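Exoenzyme S (Pseudomonas aeruginosa, PDB 6GN8) is a secreted virulence toxin that probably acts as both a GTPase activator and an ADP-ribosyltransferase, of which this chain holds the ADP-ribosyltransferase part. Local coordinates at residues K107-T112 / L137-A142. The protein carries 2 engineered substitutions. Residues are numbered along the deposited sequence; the frame is centred on the assembly and turned at random.
Sequences KTFRGT and LNPGVA
Strand 107-112 and loop 137-142 run alongside each other in the same direction, Thr-108 facing Leu-137 and Gly-111 facing Ala-142 with CA atoms 4.9 and 4.8 Å apart, and they meet by van der Waals packing that includes two backbone oxygens. Phe-109 contributes the largest share from the strand. Its CG is anti to the carbonyl carbon (chi1 -42°), which lays the ring alongside Pro-139. CB of Pro-139 sits over one ring face toward its rim, 4.3 Å from the centroid and 21° off the normal, a CH-pi contact; proline's rigid ring presents aliphatic C-H groups to the flat phenyl. The ring also offers a C-H edge to Leu-137 O, in its plane and 3.6 Å from Phe-109 CE2. Farther along the loop, in a poorly ordered part, the small methyl of Ala-142 fits against the strand, its CB 3.8 Å from Phe-109 CB. At Gly-111 a CB would point to the loop, only 3.2 Å from Ala-142 O, so glycine suits this tight place. The branched end of Leu-137 reaches back, CD2 touching Lys-107 O (3.6 Å) and the methyl of Thr-108, whose hydroxyl is hydrogen-bonded to that of Thr-135. Lys-107 NZ hydrogen-bonds to the backbone of the chain of another protein. The contact thus joins an outermost strand of the five-stranded mixed sheet to the loop leaving strand 133-136 of the three-stranded sheet, consistent with the two-sheet core of ADP-ribosyltransferase toxins.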
loop_
_atom_site.group_PDB
_atom_site.type_symbol
_atom_site.label_atom_id
_atom_site.label_comp_id
_atom_site.label_asym_id
_atom_site.label_seq_id
_atom_site.Cartn_x
_atom_site.Cartn_y
_atom_site.Cartn_z
ATOM N N LYS C 107 23.451 -12.060 -4.432
ATOM C CA LYS C 107 24.048 -10.923 -3.769
ATOM C C LYS C 107 25.560 -10.953 -3.995
ATOM O O LYS C 107 26.233 -11.928 -3.608
ATOM C CB LYS C 107 23.703 -10.923 -2.282
ATOM C CG LYS C 107 24.390 -9.809 -1.459
ATOM C CD LYS C 107 23.972 -9.853 0.031
ATOM C CE LYS C 107 24.357 -11.148 0.708
ATOM N NZ LYS C 107 23.901 -11.211 2.119
ATOM N N THR C 108 26.095 -9.870 -4.594
ATOM C CA THR C 108 27.540 -9.747 -4.858
ATOM C C THR C 108 28.027 -8.381 -4.409
ATOM O O THR C 108 27.226 -7.491 -4.121
ATOM C CB THR C 108 27.885 -10.025 -6.325
ATOM O OG1 THR C 108 27.216 -9.079 -7.163
ATOM C CG2 THR C 108 27.585 -11.470 -6.760
ATOM N N PHE C 109 29.342 -8.228 -4.316
ATOM C CA PHE C 109 29.966 -7.035 -3.758
ATOM C C PHE C 109 30.971 -6.461 -4.699
ATOM O O PHE C 109 31.531 -7.169 -5.545
ATOM C CB PHE C 109 30.611 -7.378 -2.399
ATOM C CG PHE C 109 29.721 -8.288 -1.565
ATOM C CD1 PHE C 109 28.604 -7.781 -0.907
ATOM C CD2 PHE C 109 29.921 -9.671 -1.556
ATOM C CE1 PHE C 109 27.744 -8.628 -0.214
ATOM C CE2 PHE C 109 29.057 -10.511 -0.858
ATOM C CZ PHE C 109 27.991 -9.982 -0.177
ATOM N N ARG C 110 31.189 -5.156 -4.572
ATOM C CA ARG C 110 32.114 -4.462 -5.457
ATOM C C ARG C 110 32.707 -3.227 -4.767
ATOM O O ARG C 110 31.979 -2.417 -4.222
ATOM C CB ARG C 110 31.363 -4.082 -6.741
ATOM C CG ARG C 110 32.145 -3.256 -7.717
ATOM C CD ARG C 110 31.247 -2.811 -8.834
ATOM N NE ARG C 110 31.886 -1.720 -9.561
ATOM C CZ ARG C 110 32.721 -1.883 -10.574
ATOM N NH1 ARG C 110 33.010 -3.100 -11.017
ATOM N NH2 ARG C 110 33.273 -0.832 -11.158
ATOM N N GLY C 111 34.022 -3.113 -4.799
ATOM C CA GLY C 111 34.750 -1.977 -4.256
ATOM C C GLY C 111 35.596 -1.307 -5.329
ATOM O O GLY C 111 36.132 -1.989 -6.210
ATOM N N THR C 112 35.665 0.032 -5.310
ATOM C CA THR C 112 36.479 0.851 -6.220
ATOM C C THR C 112 37.153 1.938 -5.381
ATOM O O THR C 112 36.553 2.417 -4.408
ATOM C CB THR C 112 35.672 1.426 -7.400
ATOM O OG1 THR C 112 34.640 2.278 -6.931
ATOM C CG2 THR C 112 35.083 0.361 -8.301
ATOM N N LEU C 137 31.511 -12.651 -5.118
ATOM C CA LEU C 137 30.692 -13.361 -4.107
ATOM C C LEU C 137 31.373 -13.314 -2.750
ATOM O O LEU C 137 30.739 -13.563 -1.736
ATOM C CB LEU C 137 30.453 -14.834 -4.487
ATOM C CG LEU C 137 29.257 -15.174 -5.353
ATOM C CD1 LEU C 137 29.354 -16.582 -5.840
ATOM C CD2 LEU C 137 27.937 -14.993 -4.603
ATOM N N ASN C 138 32.673 -13.017 -2.752
ATOM C CA ASN C 138 33.542 -12.903 -1.584
ATOM C C ASN C 138 33.447 -11.459 -0.995
ATOM O O ASN C 138 33.908 -10.539 -1.673
ATOM C CB ASN C 138 34.973 -13.247 -2.039
ATOM C CG ASN C 138 35.949 -13.570 -0.960
ATOM O OD1 ASN C 138 35.925 -13.001 0.137
ATOM N ND2 ASN C 138 36.857 -14.487 -1.265
ATOM N N PRO C 139 32.852 -11.203 0.211
ATOM C CA PRO C 139 32.768 -9.802 0.710
ATOM C C PRO C 139 34.137 -9.167 1.032
ATOM O O PRO C 139 34.297 -7.951 0.901
ATOM C CB PRO C 139 31.904 -9.909 1.985
ATOM C CG PRO C 139 31.265 -11.267 1.932
ATOM C CD PRO C 139 32.227 -12.142 1.166
ATOM N N GLY C 140 35.102 -10.012 1.420
ATOM C CA GLY C 140 36.458 -9.635 1.809
ATOM C C GLY C 140 37.289 -8.954 0.745
ATOM O O GLY C 140 37.814 -7.858 0.986
ATOM N N VAL C 141 37.407 -9.583 -0.451
ATOM C CA VAL C 141 38.189 -9.045 -1.584
ATOM C C VAL C 141 37.516 -7.740 -2.173
ATOM O O VAL C 141 37.984 -7.214 -3.195
ATOM C CB VAL C 141 38.519 -10.105 -2.691
ATOM C CG1 VAL C 141 39.472 -11.178 -2.171
ATOM C CG2 VAL C 141 37.265 -10.738 -3.265
ATOM N N ALA C 142 36.462 -7.209 -1.470
ATOM C CA ALA C 142 35.741 -5.963 -1.762
ATOM C C ALA C 142 36.031 -4.875 -0.671
ATOM O O ALA C 142 37.013 -4.143 -0.823
ATOM C CB ALA C 142 34.243 -6.223 -1.893
#